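Local coordinates for protein excinuclease ABC, subunit A. (Deinococcus radiodurans, PDB 2VF7) that belongs to the UvrA family of ABC-type ATPases, binds DNA, zinc and adenine nucleotides, and probably takes part in recognising damage for nucleotide excision repair, at residues A[16-22]-A[84-90]; A[21-26]-A[51-56]; A[30-34]-A[448-452]; A[402-408]-A[433-439]. The protein carries 1 engineered substitution. All blocks are in the same frame, centred on the assembly; numbering follows the deposited sequence.

Overall arrangement
The four interactions all lie around the first nucleotide site of the chain, with centres about 10 to 19 Å apart. Interactions 1 and 3 meet in the antiparallel sheet, where strands 15-21 and 29-34 are neighbours. Interactions 3 and 4 reach the six-stranded mixed sheet through strands 449-453, 402-406 and 433-437. Helix 49-69, which follows the P-loop, carries one side of interaction 2 and packs against both sheets, with Phe54 on Val404 and Thr56 near Ile88. Interactions 1 and 2 share Ala21 and Arg22 early in the chain; interaction 3 opens at strand 30-34, before their second segments, and closes only beyond interaction 4. Residues far apart in sequence thus build one ABC-type nucleotide-binding core.

Interaction 1 (A[16-22]-A[84-90]); sequences VQVRGAR and DVDAIDG
Arg22 and Arg19 set their guanidinium groups against the acidic end of residues 84-90 in different ways. Arg22 presents an edge to Asp86: NH2 is 3.0 Å from Asp86 OD1, which lies in the guanidinium plane, although the donor meets the carboxylate from above, 50° out of that plane. Asp84 comes in obliquely, OD1 3.0 Å from Arg22 NE, with its carboxylate at a right angle to the guanidinium. NH1 also forms a salt bridge with Asp28, so the Arg22 charge is shared among three acids. Over one face of the Arg19 guanidinium sits Asp86 CB, 3.8 Å from NH1, while Ala87 CB approaches obliquely. Only a long charge interaction links Arg19 to Asp86 OD2, and no N-H points at that oxygen. The Arg19 chain leaves the strand extended and bends at chi3 (70°), turning the flat group over the neighbouring strand.

Strands 16-19 and 87-89 run antiparallel in the three-stranded sheet, with 87-89 at its edge. Gln17 and Asp89 form a hydrogen-bonded pair, as do Arg19 and Ala87, and Val18 faces Ile88 in the non-hydrogen-bonded position between. At Asp86 and Ala87 a classic beta bulge opposes Arg19: Arg19 O takes Ala87 N at 3.2 Å and, weakly, Asp86 N. Gly20, with positive phi, belongs to a G1 bulge opposite Ile29, and a side chain on it would collide with Asp86 OD2. On the apolar face, Ile88 CG2 lies 3.8 Å from Val16 CG1 and 4.0 Å from Val18 CG2, and helix 49-69 packs over all three residues. A water donates to both Gln17 O and Asp89 OD2.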
# COMPACT_ATOMS: atom_id res chain seq x y z
N VAL A 16 -2.24 -3.80 -28.43
CA VAL A 16 -2.10 -2.64 -27.54
C VAL A 16 -1.77 -1.47 -28.47
O VAL A 16 -0.95 -1.60 -29.37
CB VAL A 16 -0.97 -2.86 -26.49
CG1 VAL A 16 -0.89 -1.69 -25.50
CG2 VAL A 16 -1.12 -4.23 -25.74
N GLN A 17 -2.44 -0.34 -28.29
CA GLN A 17 -2.21 0.81 -29.17
C GLN A 17 -1.72 1.99 -28.35
O GLN A 17 -2.35 2.39 -27.38
CB GLN A 17 -3.47 1.16 -29.97
CG GLN A 17 -3.27 2.31 -30.98
CD GLN A 17 -2.23 1.99 -32.08
OE1 GLN A 17 -2.39 1.03 -32.83
NE2 GLN A 17 -1.18 2.81 -32.17
N VAL A 18 -0.57 2.53 -28.76
CA VAL A 18 0.12 3.60 -28.05
C VAL A 18 0.20 4.83 -28.95
O VAL A 18 0.61 4.74 -30.12
CB VAL A 18 1.53 3.16 -27.65
CG1 VAL A 18 2.41 4.34 -27.18
CG2 VAL A 18 1.47 2.05 -26.59
N ARG A 19 -0.19 5.96 -28.39
CA ARG A 19 -0.20 7.22 -29.11
C ARG A 19 0.39 8.37 -28.30
O ARG A 19 0.05 8.54 -27.12
CB ARG A 19 -1.63 7.55 -29.49
CG ARG A 19 -1.77 8.78 -30.35
CD ARG A 19 -3.19 8.90 -30.85
NE ARG A 19 -4.17 9.24 -29.81
CZ ARG A 19 -4.31 10.46 -29.30
NH1 ARG A 19 -3.51 11.44 -29.69
NH2 ARG A 19 -5.24 10.69 -28.37
N GLY A 20 1.26 9.16 -28.92
CA GLY A 20 1.79 10.38 -28.30
C GLY A 20 2.75 10.15 -27.15
O GLY A 20 2.79 10.93 -26.21
N ALA A 21 3.55 9.10 -27.23
CA ALA A 21 4.51 8.78 -26.18
C ALA A 21 5.76 9.65 -26.33
O ALA A 21 6.48 9.54 -27.32
CB ALA A 21 4.87 7.27 -26.22
N ARG A 22 5.99 10.53 -25.36
CA ARG A 22 7.21 11.33 -25.39
C ARG A 22 8.04 11.30 -24.07
O ARG A 22 8.65 12.29 -23.69
CB ARG A 22 6.92 12.75 -25.93
CG ARG A 22 6.03 13.57 -25.06
CD ARG A 22 5.15 14.57 -25.79
NE ARG A 22 3.94 14.70 -24.99
CZ ARG A 22 2.73 14.32 -25.37
NH1 ARG A 22 2.53 13.86 -26.59
NH2 ARG A 22 1.71 14.43 -24.52
N ASP A 84 4.56 10.44 -19.72
CA ASP A 84 4.16 11.44 -20.70
C ASP A 84 3.64 10.72 -21.92
O ASP A 84 4.41 10.23 -22.74
CB ASP A 84 5.33 12.35 -21.04
CG ASP A 84 4.89 13.70 -21.60
OD1 ASP A 84 3.78 13.79 -22.17
OD2 ASP A 84 5.66 14.67 -21.47
N VAL A 85 2.32 10.62 -22.04
CA VAL A 85 1.68 9.87 -23.12
C VAL A 85 0.21 10.30 -23.33
O VAL A 85 -0.54 10.47 -22.37
CB VAL A 85 1.84 8.32 -22.90
CG1 VAL A 85 1.12 7.86 -21.63
CG2 VAL A 85 1.44 7.52 -24.13
N ASP A 86 -0.19 10.50 -24.59
CA ASP A 86 -1.56 10.92 -24.92
C ASP A 86 -2.62 9.85 -24.63
O ASP A 86 -3.61 10.15 -23.98
CB ASP A 86 -1.66 11.38 -26.39
CG ASP A 86 -1.03 12.72 -26.63
OD1 ASP A 86 -0.96 13.50 -25.66
OD2 ASP A 86 -0.61 13.01 -27.79
N ALA A 87 -2.41 8.64 -25.13
CA ALA A 87 -3.37 7.53 -24.97
C ALA A 87 -2.71 6.16 -25.13
O ALA A 87 -1.82 5.98 -25.97
CB ALA A 87 -4.50 7.67 -25.97
N ILE A 88 -3.13 5.20 -24.30
CA ILE A 88 -2.82 3.77 -24.50
C ILE A 88 -4.11 2.97 -24.33
O ILE A 88 -4.78 3.07 -23.30
CB ILE A 88 -1.76 3.20 -23.50
CG1 ILE A 88 -0.48 4.04 -23.49
CG2 ILE A 88 -1.43 1.76 -23.88
CD1 ILE A 88 0.53 3.67 -22.38
N ASP A 89 -4.45 2.19 -25.35
CA ASP A 89 -5.66 1.38 -25.38
C ASP A 89 -5.31 -0.10 -25.49
O ASP A 89 -4.38 -0.47 -26.18
CB ASP A 89 -6.51 1.78 -26.59
CG ASP A 89 -6.92 3.26 -26.58
OD1 ASP A 89 -7.24 3.82 -25.49
OD2 ASP A 89 -6.93 3.87 -27.67
N GLY A 90 -6.08 -0.96 -24.81
CA GLY A 90 -5.90 -2.41 -24.91
C GLY A 90 -4.81 -3.00 -24.03
O GLY A 90 -4.26 -4.04 -24.35
O HOH W 1 -4.48 4.73 -28.27

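Interaction 2 (A[21-26]-A[51-56]); sequences ARQHNL and SLAFGT. With ADP (adenosine-5'-diphosphate), chain E.
Ser51 is where the helix meets both His24 and the nucleotide. Its OG stands beside its own backbone N (chi1 -69°), and the two reach the same phosphate oxygen of ADP: OG to O2A is 2.8 Å and Ser51 N to O2A 3.0 Å. The hydroxyl also accepts His24 ND1 at the edge of the imidazole; the modelled 2.5 Å from ND1 to Ser51 OG is very short, so the exact length is doubtful. The ring is covered on both faces, with Gln23 CG over the centre of one and C4 of the ADP adenine, offset toward the rim, on the other. The carbonyl of Ser51 is met by Leu26 CD2 at 3.7 Å, and the same methyl comes close to the backbone N of Leu52.

A turn further on, Gly55 leaves room for the Gln23 side chain: a CB here would sit tightly against Gln23 CG and clash with Ser51 O. Gln23 bends at chi2 (73°) past this glycine, and its OE1 is taken by Asp84 N. At Thr56, OG1 touches Gln23 CB at 3.5 Å and Leu26 CD2 at 3.8 Å, with the Gln23 and Leu26 side chains running alongside that of Thr56 in the reverse sense. A water lies between that hydroxyl and Gln23 N, 3.1 Å from the latter.

Residues 23-26 form a type II' turn, closed by Leu26 N on Gln23 O. A turn that lays a flat side chain against adenine, beside the helix leading from the Walker A P-loop, is consistent with the A-loop of ABC ATPases.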
# COMPACT_ATOMS: atom_id res chain seq x y z
N ALA A 21 3.55 9.10 -27.23
CA ALA A 21 4.51 8.78 -26.18
C ALA A 21 5.76 9.65 -26.33
O ALA A 21 6.48 9.54 -27.32
CB ALA A 21 4.87 7.27 -26.22
N ARG A 22 5.99 10.53 -25.36
CA ARG A 22 7.21 11.33 -25.39
C ARG A 22 8.04 11.30 -24.07
O ARG A 22 8.65 12.29 -23.69
CB ARG A 22 6.92 12.75 -25.93
CG ARG A 22 6.03 13.57 -25.06
CD ARG A 22 5.15 14.57 -25.79
NE ARG A 22 3.94 14.70 -24.99
CZ ARG A 22 2.73 14.32 -25.37
NH1 ARG A 22 2.53 13.86 -26.59
NH2 ARG A 22 1.71 14.43 -24.52
N GLN A 23 8.09 10.13 -23.43
CA GLN A 23 8.86 9.92 -22.21
C GLN A 23 10.33 9.98 -22.52
O GLN A 23 10.79 9.32 -23.42
CB GLN A 23 8.51 8.56 -21.61
CG GLN A 23 9.09 8.32 -20.22
CD GLN A 23 8.36 9.11 -19.18
OE1 GLN A 23 7.26 9.61 -19.43
NE2 GLN A 23 8.97 9.26 -18.01
N HIS A 24 11.06 10.79 -21.76
CA HIS A 24 12.47 11.09 -22.03
C HIS A 24 12.70 11.46 -23.50
O HIS A 24 12.20 12.52 -23.96
CB HIS A 24 13.40 9.97 -21.57
CG HIS A 24 13.02 9.40 -20.24
ND1 HIS A 24 13.00 8.05 -20.00
CD2 HIS A 24 12.60 10.00 -19.10
CE1 HIS A 24 12.59 7.84 -18.75
NE2 HIS A 24 12.35 9.01 -18.19
N ASN A 25 13.41 10.63 -24.24
CA ASN A 25 13.76 11.02 -25.59
C ASN A 25 12.80 10.47 -26.65
O ASN A 25 13.06 10.58 -27.84
CB ASN A 25 15.22 10.66 -25.89
CG ASN A 25 15.45 9.18 -25.96
OD1 ASN A 25 14.92 8.41 -25.14
ND2 ASN A 25 16.24 8.75 -26.93
N LEU A 26 11.69 9.88 -26.24
CA LEU A 26 10.73 9.39 -27.21
C LEU A 26 10.22 10.61 -27.98
O LEU A 26 10.03 11.68 -27.40
CB LEU A 26 9.61 8.62 -26.50
CG LEU A 26 9.74 7.12 -26.16
CD1 LEU A 26 11.12 6.53 -26.32
CD2 LEU A 26 9.21 6.83 -24.78
N SER A 51 12.62 3.49 -21.84
CA SER A 51 11.65 4.59 -21.75
C SER A 51 10.26 4.17 -22.28
O SER A 51 9.25 4.64 -21.79
CB SER A 51 12.14 5.83 -22.49
OG SER A 51 13.25 6.41 -21.84
N LEU A 52 10.23 3.25 -23.25
CA LEU A 52 9.01 2.69 -23.85
C LEU A 52 8.42 1.49 -23.07
O LEU A 52 7.32 1.60 -22.51
CB LEU A 52 9.24 2.32 -25.32
CG LEU A 52 8.04 1.94 -26.20
CD1 LEU A 52 6.89 2.92 -26.09
CD2 LEU A 52 8.50 1.84 -27.64
N ALA A 53 9.14 0.38 -22.99
CA ALA A 53 8.61 -0.81 -22.30
C ALA A 53 8.35 -0.57 -20.82
O ALA A 53 7.33 -1.02 -20.30
CB ALA A 53 9.52 -2.05 -22.51
N PHE A 54 9.26 0.11 -20.13
CA PHE A 54 9.10 0.33 -18.69
C PHE A 54 8.56 1.69 -18.35
O PHE A 54 7.63 1.80 -17.56
CB PHE A 54 10.43 0.13 -17.94
CG PHE A 54 10.85 -1.31 -17.82
CD1 PHE A 54 11.57 -1.92 -18.84
CD2 PHE A 54 10.52 -2.05 -16.70
CE1 PHE A 54 11.95 -3.25 -18.73
CE2 PHE A 54 10.91 -3.41 -16.59
CZ PHE A 54 11.62 -3.98 -17.59
N GLY A 55 9.18 2.74 -18.91
CA GLY A 55 8.85 4.12 -18.58
C GLY A 55 7.44 4.52 -18.98
O GLY A 55 6.82 5.41 -18.36
N THR A 56 6.93 3.86 -20.02
CA THR A 56 5.64 4.18 -20.61
C THR A 56 4.62 3.06 -20.40
O THR A 56 3.61 3.26 -19.72
CB THR A 56 5.80 4.52 -22.11
OG1 THR A 56 6.64 5.68 -22.24
CG2 THR A 56 4.47 4.82 -22.76
PB ADP E . 17.65 2.05 -23.72
O1B ADP E . 17.70 1.55 -25.13
O2B ADP E . 19.00 2.25 -23.09
O3B ADP E . 16.72 1.21 -22.85
PA ADP E . 16.80 4.39 -22.45
O1A ADP E . 17.61 3.76 -21.30
O2A ADP E . 15.35 4.66 -22.25
O3A ADP E . 17.00 3.53 -23.78
O5' ADP E . 17.47 5.82 -22.73
C5' ADP E . 16.83 6.91 -23.40
C4' ADP E . 16.99 8.16 -22.54
O4' ADP E . 16.20 8.00 -21.36
C3' ADP E . 18.41 8.44 -22.06
O3' ADP E . 18.70 9.86 -22.12
C2' ADP E . 18.38 7.93 -20.63
O2' ADP E . 19.38 8.51 -19.79
C1' ADP E . 16.97 8.29 -20.19
N9 ADP E . 16.46 7.45 -19.09
C8 ADP E . 16.28 6.11 -19.14
N7 ADP E . 15.81 5.61 -17.98
C5 ADP E . 15.68 6.67 -17.16
C6 ADP E . 15.19 6.85 -15.78
N6 ADP E . 14.79 5.78 -15.05
N1 ADP E . 15.18 8.10 -15.29
C2 ADP E . 15.58 9.18 -16.00
N3 ADP E . 16.03 9.09 -17.26
C4 ADP E . 16.09 7.88 -17.89
O HOH W 2 5.85 7.95 -23.05

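Interaction 3 (A[30-34]-A[448-452]); sequences SVKVP and DWLVD
Pro34 lies over one face of the Trp449 indole, where two sheets of the ABC-type nucleotide-binding domain pack together: strand 30-34 from the antiparallel sheet and strand 449-452 from the mixed one. The axes of these two short strand segments approach to 7.9 Å and run at 154° to each other, too far apart to pair, so side chains make the contact. Pro34 CD stands almost straight above the five-membered ring, 3.3 Å from its centroid and 9° off the normal, a CH-pi contact. Trp449 CG is anti to its backbone nitrogen (chi1 -171°), which carries the indole beneath the proline.

Trp449 NE1 and Lys32 O each have a hydrogen bond to Ser467 OG. Phe15 adds an edge-to-face contact with the indole and a cation-pi contact with Lys32. Putting an alanine at Trp449 would probably leave Pro34 without an aromatic face to rest on and Ser467 without its indole partner, opening a gap between the sheets.

Deeper in, Val451 splits its two methyls between neighbouring valines. CG1 meets Val31 CG2 at 4.1 Å, the two side chains set obliquely. Val33 stands roughly perpendicular to Val451, and Val33 CG1 comes within 3.6 Å of Val451 CG2 while also lying 4.3 Å from CD1 of Trp449.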
# COMPACT_ATOMS: atom_id res chain seq x y z
N SER A 30 3.89 6.85 -32.07
CA SER A 30 2.75 5.93 -32.08
C SER A 30 3.27 4.55 -32.43
O SER A 30 4.03 4.39 -33.37
CB SER A 30 1.72 6.34 -33.13
OG SER A 30 1.14 7.58 -32.81
N VAL A 31 2.87 3.55 -31.65
CA VAL A 31 3.21 2.17 -31.96
C VAL A 31 2.08 1.25 -31.52
O VAL A 31 1.32 1.59 -30.63
CB VAL A 31 4.59 1.75 -31.33
CG1 VAL A 31 4.50 1.60 -29.83
CG2 VAL A 31 5.09 0.47 -31.94
N LYS A 32 1.96 0.10 -32.17
CA LYS A 32 1.04 -0.95 -31.74
C LYS A 32 1.82 -2.25 -31.53
O LYS A 32 2.78 -2.53 -32.25
CB LYS A 32 -0.08 -1.16 -32.76
CG LYS A 32 0.28 -2.09 -33.91
CD LYS A 32 -0.79 -2.13 -35.01
CE LYS A 32 -0.37 -3.10 -36.13
NZ LYS A 32 -1.49 -3.48 -37.03
N VAL A 33 1.40 -3.03 -30.54
CA VAL A 33 2.04 -4.33 -30.24
C VAL A 33 1.01 -5.38 -29.84
O VAL A 33 0.09 -5.09 -29.05
CB VAL A 33 3.18 -4.21 -29.14
CG1 VAL A 33 4.20 -3.22 -29.54
CG2 VAL A 33 2.62 -3.81 -27.81
N PRO A 34 1.16 -6.61 -30.37
CA PRO A 34 0.20 -7.67 -30.06
C PRO A 34 0.24 -8.08 -28.59
O PRO A 34 1.29 -8.05 -27.95
CB PRO A 34 0.63 -8.82 -30.98
CG PRO A 34 2.03 -8.56 -31.30
CD PRO A 34 2.22 -7.08 -31.28
N ASP A 448 7.75 -13.31 -31.59
CA ASP A 448 6.55 -13.21 -32.40
C ASP A 448 6.51 -11.85 -33.11
O ASP A 448 6.10 -11.75 -34.27
CB ASP A 448 5.29 -13.39 -31.53
CG ASP A 448 5.16 -14.81 -30.94
OD1 ASP A 448 4.87 -14.96 -29.72
OD2 ASP A 448 5.33 -15.79 -31.69
N TRP A 449 6.94 -10.81 -32.40
CA TRP A 449 6.88 -9.43 -32.88
C TRP A 449 8.10 -8.68 -32.33
O TRP A 449 8.65 -9.05 -31.28
CB TRP A 449 5.58 -8.81 -32.36
CG TRP A 449 5.16 -7.45 -32.88
CD1 TRP A 449 5.46 -6.24 -32.33
CD2 TRP A 449 4.26 -7.17 -33.97
NE1 TRP A 449 4.86 -5.23 -33.03
CE2 TRP A 449 4.10 -5.78 -34.04
CE3 TRP A 449 3.60 -7.98 -34.91
CZ2 TRP A 449 3.33 -5.16 -35.01
CZ3 TRP A 449 2.83 -7.36 -35.88
CH2 TRP A 449 2.70 -5.96 -35.93
N LEU A 450 8.53 -7.64 -33.04
CA LEU A 450 9.61 -6.82 -32.52
C LEU A 450 9.45 -5.33 -32.77
O LEU A 450 8.96 -4.92 -33.80
CB LEU A 450 10.97 -7.36 -32.98
CG LEU A 450 11.76 -6.78 -34.13
CD1 LEU A 450 12.39 -5.44 -33.76
CD2 LEU A 450 12.84 -7.79 -34.49
N VAL A 451 9.85 -4.53 -31.79
CA VAL A 451 9.84 -3.07 -31.90
C VAL A 451 11.28 -2.52 -31.86
O VAL A 451 11.93 -2.56 -30.81
CB VAL A 451 9.03 -2.43 -30.75
CG1 VAL A 451 8.79 -0.96 -31.03
CG2 VAL A 451 7.70 -3.18 -30.52
N ASP A 452 11.75 -2.02 -33.00
CA ASP A 452 13.12 -1.47 -33.10
C ASP A 452 13.09 0.04 -32.98
O ASP A 452 12.43 0.74 -33.76
CB ASP A 452 13.83 -1.90 -34.40
CG ASP A 452 15.36 -1.83 -34.30
OD1 ASP A 452 16.00 -1.17 -35.16
OD2 ASP A 452 15.93 -2.44 -33.36

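Interaction 4 (A[402-408]-A[433-439]); sequences VYVLDEP and SLFVVEH
Tyr403 and Leu405 each use both N-H and carbonyl in the backbone ladder with Ser433, Phe435 and Val437. Glu407 N adds a fifth bond, 2.8 Å to Val437 O.

Among the apolar contacts, Val402 CG1 makes a CH-pi contact over the centre of one face of the Phe435 ring, 3.6 Å from its centroid and 7° off the normal. On the other side of the sheet Leu405 packs with Leu434 and Val436: Leu405 CD1 lies 3.8 Å from Val436 CG2 and 4.0 Å from Leu434 CD2. Helix 417-428 covers that side, completing a beta-alpha-beta crossover between parallel strands; the first leads into VYVLDE, which matches the Walker B pattern of ABC ATPases.

Polar contacts gather past the strand ends. Glu407 OE1 receives a weak bond, 3.0 Å from His439 ND1 and in the ring plane; this histidine, weakly bonded to Lys49, probably corresponds to the H-loop residue. Glu438 bends back at chi2 (56°), which brings OE2 to His439 N at 3.0 Å; OE2 also takes Asp440 N, and OE1 is hydrogen-bonded to Ser409 OG. A leucine in place of Glu438 would probably leave those two amides and the Ser409 hydroxyl without their carboxylate mate and let the histidine loop shift.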
# COMPACT_ATOMS: atom_id res chain seq x y z
N VAL A 402 0.55 -8.71 -18.33
CA VAL A 402 1.78 -8.55 -19.11
C VAL A 402 3.01 -8.64 -18.22
O VAL A 402 3.11 -7.95 -17.20
CB VAL A 402 1.89 -7.17 -19.80
CG1 VAL A 402 2.91 -7.25 -20.97
CG2 VAL A 402 0.56 -6.68 -20.29
N TYR A 403 3.97 -9.48 -18.61
CA TYR A 403 5.29 -9.53 -17.96
C TYR A 403 6.27 -8.65 -18.71
O TYR A 403 6.42 -8.75 -19.92
CB TYR A 403 5.80 -10.96 -17.90
CG TYR A 403 5.05 -11.80 -16.88
CD1 TYR A 403 4.14 -12.79 -17.28
CD2 TYR A 403 5.25 -11.60 -15.52
CE1 TYR A 403 3.46 -13.56 -16.34
CE2 TYR A 403 4.56 -12.35 -14.57
CZ TYR A 403 3.68 -13.34 -14.98
OH TYR A 403 3.03 -14.08 -14.00
N VAL A 404 6.93 -7.76 -17.96
CA VAL A 404 7.92 -6.85 -18.53
C VAL A 404 9.35 -7.25 -18.07
O VAL A 404 9.69 -7.16 -16.89
CB VAL A 404 7.60 -5.38 -18.17
CG1 VAL A 404 8.31 -4.45 -19.13
CG2 VAL A 404 6.10 -5.12 -18.22
N LEU A 405 10.14 -7.74 -19.01
CA LEU A 405 11.46 -8.27 -18.71
C LEU A 405 12.60 -7.41 -19.29
O LEU A 405 12.47 -6.80 -20.36
CB LEU A 405 11.58 -9.74 -19.18
CG LEU A 405 10.65 -10.83 -18.60
CD1 LEU A 405 9.62 -11.28 -19.62
CD2 LEU A 405 11.46 -12.04 -18.22
N ASP A 406 13.72 -7.35 -18.58
CA ASP A 406 14.89 -6.57 -19.03
C ASP A 406 16.14 -7.43 -19.14
O ASP A 406 16.87 -7.61 -18.16
CB ASP A 406 15.15 -5.37 -18.12
CG ASP A 406 16.44 -4.65 -18.48
OD1 ASP A 406 17.42 -4.80 -17.72
OD2 ASP A 406 16.50 -3.96 -19.53
N GLU A 407 16.37 -7.97 -20.34
CA GLU A 407 17.49 -8.87 -20.62
C GLU A 407 17.56 -10.07 -19.69
O GLU A 407 18.40 -10.12 -18.79
CB GLU A 407 18.81 -8.11 -20.65
CG GLU A 407 19.05 -7.40 -21.96
CD GLU A 407 20.43 -6.78 -22.03
OE1 GLU A 407 20.52 -5.53 -21.96
OE2 GLU A 407 21.42 -7.55 -22.14
N PRO A 408 16.70 -11.07 -19.92
CA PRO A 408 16.69 -12.28 -19.09
C PRO A 408 17.80 -13.25 -19.49
O PRO A 408 18.03 -14.28 -18.80
CB PRO A 408 15.30 -12.87 -19.37
CG PRO A 408 14.60 -11.86 -20.31
CD PRO A 408 15.66 -11.12 -20.97
N SER A 433 1.09 -12.06 -21.72
CA SER A 433 1.83 -11.34 -22.76
C SER A 433 3.20 -10.96 -22.22
O SER A 433 3.35 -10.65 -21.03
CB SER A 433 1.09 -10.05 -23.17
OG SER A 433 -0.29 -10.27 -23.44
N LEU A 434 4.20 -10.94 -23.10
CA LEU A 434 5.58 -10.70 -22.68
C LEU A 434 6.21 -9.53 -23.42
O LEU A 434 6.29 -9.53 -24.65
CB LEU A 434 6.40 -11.99 -22.87
CG LEU A 434 5.86 -13.25 -22.17
CD1 LEU A 434 6.04 -14.45 -23.05
CD2 LEU A 434 6.53 -13.47 -20.85
N PHE A 435 6.63 -8.51 -22.67
CA PHE A 435 7.37 -7.40 -23.25
C PHE A 435 8.83 -7.53 -22.79
O PHE A 435 9.12 -7.41 -21.61
CB PHE A 435 6.79 -6.02 -22.83
CG PHE A 435 5.40 -5.72 -23.38
CD1 PHE A 435 4.80 -6.52 -24.36
CD2 PHE A 435 4.70 -4.59 -22.92
CE1 PHE A 435 3.53 -6.21 -24.85
CE2 PHE A 435 3.42 -4.29 -23.40
CZ PHE A 435 2.84 -5.08 -24.35
N VAL A 436 9.73 -7.75 -23.74
CA VAL A 436 11.10 -8.11 -23.43
C VAL A 436 12.08 -7.17 -24.11
O VAL A 436 12.16 -7.17 -25.33
CB VAL A 436 11.42 -9.55 -23.88
CG1 VAL A 436 12.89 -9.92 -23.59
CG2 VAL A 436 10.45 -10.52 -23.21
N VAL A 437 12.81 -6.37 -23.34
CA VAL A 437 13.96 -5.67 -23.92
C VAL A 437 15.18 -6.55 -23.88
O VAL A 437 15.62 -6.99 -22.81
CB VAL A 437 14.17 -4.20 -23.38
CG1 VAL A 437 13.25 -3.88 -22.23
CG2 VAL A 437 15.62 -3.90 -23.08
N GLU A 438 15.71 -6.81 -25.06
CA GLU A 438 16.76 -7.79 -25.27
C GLU A 438 17.76 -7.32 -26.33
O GLU A 438 17.41 -6.58 -27.26
CB GLU A 438 16.14 -9.14 -25.68
CG GLU A 438 17.10 -10.31 -25.71
CD GLU A 438 17.83 -10.54 -24.39
OE1 GLU A 438 17.25 -11.20 -23.50
OE2 GLU A 438 18.99 -10.08 -24.25
N HIS A 439 19.01 -7.76 -26.16
CA HIS A 439 20.06 -7.58 -27.16
C HIS A 439 20.47 -8.88 -27.84
O HIS A 439 21.01 -8.87 -28.94
CB HIS A 439 21.27 -6.89 -26.54
CG HIS A 439 21.02 -5.47 -26.20
ND1 HIS A 439 20.89 -5.03 -24.90
CD2 HIS A 439 20.83 -4.38 -26.98
CE1 HIS A 439 20.67 -3.72 -24.90
NE2 HIS A 439 20.61 -3.31 -26.15